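Local coordinates for protein unsaturated glucuronyl hydrolase (PDB 2ZZR) that hydrolyses unsaturated hyaluronan, chondroitin and heparin disaccharides, releasing the unsaturated uronic acid residue, at residues F17-E27 against E329-R340. Sequence-based numbering, arbitrary orientation. Where two conformers were deposited one is given.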
loop_
_atom_site.group_PDB
_atom_site.type_symbol
_atom_site.label_atom_id
_atom_site.label_comp_id
_atom_site.label_asym_id
_atom_site.label_seq_id
_atom_site.Cartn_x
_atom_site.Cartn_y
_atom_site.Cartn_z
ATOM N N PHE A 17 -22.981 -4.265 -4.372
ATOM C CA PHE A 17 -21.807 -4.789 -5.071
ATOM C C PHE A 17 -22.193 -5.872 -6.086
ATOM O O PHE A 17 -21.771 -5.832 -7.241
ATOM C CB PHE A 17 -20.786 -5.347 -4.066
ATOM C CG PHE A 17 -20.359 -4.357 -3.006
ATOM C CD1 PHE A 17 -19.646 -3.208 -3.349
ATOM C CD2 PHE A 17 -20.642 -4.590 -1.665
ATOM C CE1 PHE A 17 -19.240 -2.303 -2.376
ATOM C CE2 PHE A 17 -20.237 -3.688 -0.678
ATOM C CZ PHE A 17 -19.538 -2.538 -1.035
ATOM N N LEU A 18 -23.007 -6.829 -5.645
ATOM C CA LEU A 18 -23.361 -7.997 -6.459
ATOM C C LEU A 18 -24.111 -7.676 -7.759
ATOM O O LEU A 18 -23.989 -8.409 -8.738
ATOM C CB LEU A 18 -24.143 -9.013 -5.618
ATOM C CG LEU A 18 -23.381 -9.776 -4.526
ATOM C CD1 LEU A 18 -24.349 -10.489 -3.608
ATOM C CD2 LEU A 18 -22.379 -10.766 -5.115
ATOM N N ASN A 19 -24.865 -6.577 -7.766
ATOM C CA ASN A 19 -25.616 -6.147 -8.953
ATOM C C ASN A 19 -24.776 -5.457 -10.030
ATOM O O ASN A 19 -25.303 -5.071 -11.078
ATOM C CB ASN A 19 -26.773 -5.218 -8.557
ATOM C CG ASN A 19 -27.920 -5.950 -7.879
ATOM O OD1 ASN A 19 -27.901 -7.172 -7.724
ATOM N ND2 ASN A 19 -28.934 -5.194 -7.471
ATOM N N SER A 20 -23.479 -5.297 -9.776
ATOM C CA SER A 20 -22.592 -4.586 -10.698
ATOM C C SER A 20 -22.108 -5.420 -11.877
ATOM O O SER A 20 -22.105 -6.653 -11.828
ATOM C CB SER A 20 -21.379 -4.045 -9.948
ATOM O OG SER A 20 -21.771 -3.082 -8.987
ATOM N N ARG A 21 -21.683 -4.724 -12.928
ATOM C CA ARG A 21 -21.070 -5.352 -14.095
ATOM C C ARG A 21 -19.594 -5.582 -13.816
ATOM O O ARG A 21 -18.887 -4.661 -13.401
ATOM C CB ARG A 21 -21.195 -4.452 -15.329
ATOM C CG ARG A 21 -22.609 -4.219 -15.839
ATOM C CD ARG A 21 -22.676 -2.911 -16.622
ATOM N NE ARG A 21 -22.486 -1.770 -15.725
ATOM C CZ ARG A 21 -21.798 -0.669 -16.022
ATOM N NH1 ARG A 21 -21.693 0.294 -15.119
ATOM N NH2 ARG A 21 -21.210 -0.529 -17.206
ATOM N N LEU A 22 -19.125 -6.802 -14.057
ATOM C CA LEU A 22 -17.693 -7.087 -13.975
ATOM C C LEU A 22 -16.934 -6.327 -15.059
ATOM O O LEU A 22 -17.430 -6.157 -16.177
ATOM C CB LEU A 22 -17.422 -8.594 -14.093
ATOM C CG LEU A 22 -18.009 -9.507 -13.010
ATOM C CD1 LEU A 22 -17.799 -10.969 -13.385
ATOM C CD2 LEU A 22 -17.417 -9.214 -11.636
ATOM N N LEU A 23 -15.734 -5.865 -14.721
ATOM C CA LEU A 23 -14.868 -5.170 -15.663
ATOM C C LEU A 23 -14.401 -6.092 -16.779
ATOM O O LEU A 23 -13.955 -7.212 -16.525
ATOM C CB LEU A 23 -13.657 -4.569 -14.945
ATOM C CG LEU A 23 -13.886 -3.266 -14.175
ATOM C CD1 LEU A 23 -12.711 -3.017 -13.244
ATOM C CD2 LEU A 23 -14.095 -2.079 -15.135
ATOM N N THR A 24 -14.512 -5.615 -18.015
ATOM C CA THR A 24 -14.099 -6.401 -19.168
ATOM C C THR A 24 -12.643 -6.149 -19.516
ATOM O O THR A 24 -12.044 -5.161 -19.078
ATOM C CB THR A 24 -14.969 -6.107 -20.408
ATOM O OG1 THR A 24 -14.709 -4.775 -20.863
ATOM C CG2 THR A 24 -16.452 -6.274 -20.087
ATOM N N LYS A 25 -12.078 -7.043 -20.318
ATOM C CA LYS A 25 -10.704 -6.909 -20.757
ATOM C C LYS A 25 -10.457 -5.575 -21.469
ATOM O O LYS A 25 -9.461 -4.906 -21.196
ATOM C CB LYS A 25 -10.298 -8.090 -21.642
ATOM C CG LYS A 25 -8.835 -8.079 -22.028
ATOM C CD LYS A 25 -8.467 -9.259 -22.897
ATOM C CE LYS A 25 -7.032 -9.137 -23.371
ATOM N NZ LYS A 25 -6.701 -10.141 -24.419
ATOM N N ILE A 26 -11.365 -5.185 -22.364
ATOM C CA ILE A 26 -11.204 -3.916 -23.081
ATOM C C ILE A 26 -11.273 -2.706 -22.151
ATOM O O ILE A 26 -10.525 -1.751 -22.333
ATOM C CB ILE A 26 -12.174 -3.770 -24.305
ATOM C CG1 ILE A 26 -11.779 -2.566 -25.169
ATOM C CG2 ILE A 26 -13.622 -3.656 -23.865
ATOM C CD1 ILE A 26 -10.404 -2.686 -25.801
ATOM N N GLU A 27 -12.144 -2.762 -21.144
ATOM C CA GLU A 27 -12.267 -1.663 -20.177
ATOM C C GLU A 27 -10.969 -1.474 -19.389
ATOM O O GLU A 27 -10.467 -0.350 -19.261
ATOM C CB GLU A 27 -13.447 -1.882 -19.231
ATOM C CG GLU A 27 -14.816 -1.621 -19.872
ATOM C CD GLU A 27 -15.973 -2.004 -18.971
ATOM O OE1 GLU A 27 -15.901 -3.062 -18.309
ATOM O OE2 GLU A 27 -16.964 -1.247 -18.925
ATOM N N GLU A 329 -17.906 -14.168 -3.290
ATOM C CA GLU A 329 -18.450 -13.559 -4.491
ATOM C C GLU A 329 -18.725 -12.060 -4.297
ATOM O O GLU A 329 -18.462 -11.251 -5.198
ATOM C CB GLU A 329 -19.711 -14.287 -4.949
ATOM C CG GLU A 329 -20.309 -13.648 -6.175
ATOM C CD GLU A 329 -21.203 -14.576 -6.940
ATOM O OE1 GLU A 329 -22.349 -14.793 -6.486
ATOM O OE2 GLU A 329 -20.761 -15.066 -8.004
ATOM N N THR A 330 -19.241 -11.696 -3.125
ATOM C CA THR A 330 -19.428 -10.277 -2.788
ATOM C C THR A 330 -18.112 -9.494 -2.895
ATOM O O THR A 330 -18.087 -8.417 -3.495
ATOM C CB THR A 330 -20.067 -10.100 -1.402
ATOM O OG1 THR A 330 -21.290 -10.841 -1.350
ATOM C CG2 THR A 330 -20.380 -8.622 -1.128
ATOM N N TYR A 331 -17.028 -10.039 -2.337
ATOM C CA TYR A 331 -15.712 -9.392 -2.433
ATOM C C TYR A 331 -15.263 -9.218 -3.878
ATOM O O TYR A 331 -14.748 -8.160 -4.245
ATOM C CB TYR A 331 -14.638 -10.158 -1.652
ATOM C CG TYR A 331 -14.762 -10.132 -0.140
ATOM C CD1 TYR A 331 -14.644 -11.310 0.596
ATOM C CD2 TYR A 331 -14.970 -8.935 0.558
ATOM C CE1 TYR A 331 -14.732 -11.311 1.991
ATOM C CE2 TYR A 331 -15.065 -8.926 1.963
ATOM C CZ TYR A 331 -14.947 -10.116 2.665
ATOM O OH TYR A 331 -15.042 -10.134 4.038
ATOM N N LYS A 332 -15.459 -10.247 -4.700
ATOM C CA LYS A 332 -15.093 -10.161 -6.114
ATOM C C LYS A 332 -15.831 -9.009 -6.793
ATOM O O LYS A 332 -15.232 -8.196 -7.499
ATOM C CB LYS A 332 -15.383 -11.477 -6.844
ATOM C CG LYS A 332 -15.038 -11.457 -8.331
ATOM C CD LYS A 332 -15.896 -12.462 -9.099
ATOM C CE LYS A 332 -15.685 -12.341 -10.603
ATOM N NZ LYS A 332 -14.396 -12.941 -11.029
ATOM N N TYR A 333 -17.138 -8.945 -6.572
ATOM C CA TYR A 333 -17.938 -7.901 -7.179
ATOM C C TYR A 333 -17.619 -6.538 -6.582
ATOM O O TYR A 333 -17.599 -5.547 -7.305
ATOM C CB TYR A 333 -19.428 -8.244 -7.114
ATOM C CG TYR A 333 -19.833 -9.137 -8.260
ATOM C CD1 TYR A 333 -19.586 -10.515 -8.222
ATOM C CD2 TYR A 333 -20.419 -8.601 -9.405
ATOM C CE1 TYR A 333 -19.937 -11.338 -9.289
ATOM C CE2 TYR A 333 -20.773 -9.415 -10.479
ATOM C CZ TYR A 333 -20.528 -10.780 -10.414
ATOM O OH TYR A 333 -20.877 -11.580 -11.475
ATOM N N ALA A 334 -17.323 -6.508 -5.286
ATOM C CA ALA A 334 -16.913 -5.273 -4.609
ATOM C C ALA A 334 -15.659 -4.670 -5.237
ATOM O O ALA A 334 -15.633 -3.484 -5.543
ATOM C CB ALA A 334 -16.713 -5.504 -3.114
ATOM N N MET A 335 -14.622 -5.476 -5.449
ATOM C CA MET A 335 -13.388 -4.933 -6.026
ATOM C C MET A 335 -13.572 -4.459 -7.474
ATOM O O MET A 335 -12.975 -3.466 -7.877
ATOM C CB MET A 335 -12.206 -5.898 -5.874
ATOM C CG MET A 335 -12.289 -7.159 -6.696
ATOM S SD MET A 335 -10.750 -8.077 -6.593
ATOM C CE MET A 335 -11.140 -9.380 -7.775
ATOM N N HIS A 336 -14.411 -5.156 -8.237
ATOM C CA HIS A 336 -14.772 -4.720 -9.590
ATOM C C HIS A 336 -15.494 -3.368 -9.598
ATOM O O HIS A 336 -15.169 -2.508 -10.424
ATOM C CB HIS A 336 -15.626 -5.774 -10.293
ATOM C CG HIS A 336 -14.828 -6.822 -11.005
ATOM N ND1 HIS A 336 -14.245 -7.888 -10.355
ATOM C CD2 HIS A 336 -14.524 -6.969 -12.315
ATOM C CE1 HIS A 336 -13.623 -8.652 -11.237
ATOM N NE2 HIS A 336 -13.780 -8.118 -12.433
ATOM N N THR A 337 -16.460 -3.196 -8.689
ATOM C CA THR A 337 -17.223 -1.950 -8.596
ATOM C C THR A 337 -16.316 -0.779 -8.217
ATOM O O THR A 337 -16.403 0.302 -8.812
ATOM C CB THR A 337 -18.369 -2.054 -7.566
ATOM O OG1 THR A 337 -19.069 -3.291 -7.745
ATOM C CG2 THR A 337 -19.348 -0.900 -7.733
ATOM N N MET A 338 -15.452 -1.009 -7.230
ATOM C CA MET A 338 -14.520 0.001 -6.737
ATOM C C MET A 338 -13.530 0.406 -7.826
ATOM O O MET A 338 -13.321 1.595 -8.075
ATOM C CB MET A 338 -13.792 -0.522 -5.496
ATOM C CG MET A 338 -14.723 -0.797 -4.303
ATOM S SD MET A 338 -14.010 -1.955 -3.106
ATOM C CE MET A 338 -12.910 -0.846 -2.241
ATOM N N LEU A 339 -12.938 -0.585 -8.491
ATOM C CA LEU A 339 -11.996 -0.305 -9.566
ATOM C C LEU A 339 -12.687 0.378 -10.751
ATOM O O LEU A 339 -12.117 1.289 -11.359
ATOM C CB LEU A 339 -11.259 -1.576 -10.004
ATOM C CG LEU A 339 -10.092 -1.426 -10.994
ATOM C CD1 LEU A 339 -9.045 -0.381 -10.558
ATOM C CD2 LEU A 339 -9.432 -2.774 -11.233
ATOM N N ARG A 340 -13.905 -0.061 -11.073
ATOM C CA ARG A 340 -14.685 0.582 -12.138
ATOM C C ARG A 340 -14.853 2.076 -11.858
ATOM O O ARG A 340 -14.617 2.903 -12.738
ATOM C CB ARG A 340 -16.059 -0.067 -12.318
ATOM C CG ARG A 340 -16.895 0.620 -13.407
ATOM C CD ARG A 340 -18.259 -0.019 -13.611
ATOM N NE ARG A 340 -18.179 -1.364 -14.182
ATOM C CZ ARG A 340 -17.870 -1.639 -15.449
ATOM N NH1 ARG A 340 -17.593 -0.665 -16.307
ATOM N NH2 ARG A 340 -17.833 -2.899 -15.862
HETATM O O HOH W 1 -18.300 -2.732 -11.734
#
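From Phe17, whose CA lies 4.9 Å from the CA of Ala334, to Glu27, the chain runs along one flank of helix 328-346 of the alpha barrel, joining helix 15-18 to helix 25-46. At the start, the methyl CB of Ala334 sits over one face of the Phe17 ring, 4.0 Å from its centroid, while Lys286 also touches that phenyl group. Further along, Leu22 CD2 is wedged between two rings, over the centre of His336 and over a face of Tyr333 toward its rim, 3.5 Å from each ring plane. The imidazole is held in this pose by ND1, which donates to Lys332 O one turn back, and Phe389 of helix 376-390 meets the ring too.

Arg340 closes the contact. Its chain leaves the helix extended and bends at chi3 (-68°), bringing the guanidinium end-on to Glu27: NH1 reaches OE2 at 2.8 Å in a nearly straight bond, and NH2 reaches OE1. Glu27 also forms a capping box with Thr24, so the salt bridge ties Arg340 to the first turn of helix 25-46. Leu23 CD2 covers one face of the guanidinium and Arg21 stacks on the opposite one, planes 24° apart; the nearby carboxylates of Glu27 and Glu344 probably offset the like charges. Arg340 NH2 donates to Arg21 O from above the carbonyl plane, and a water links that oxygen, 2.6 Å away, to Arg340 NE.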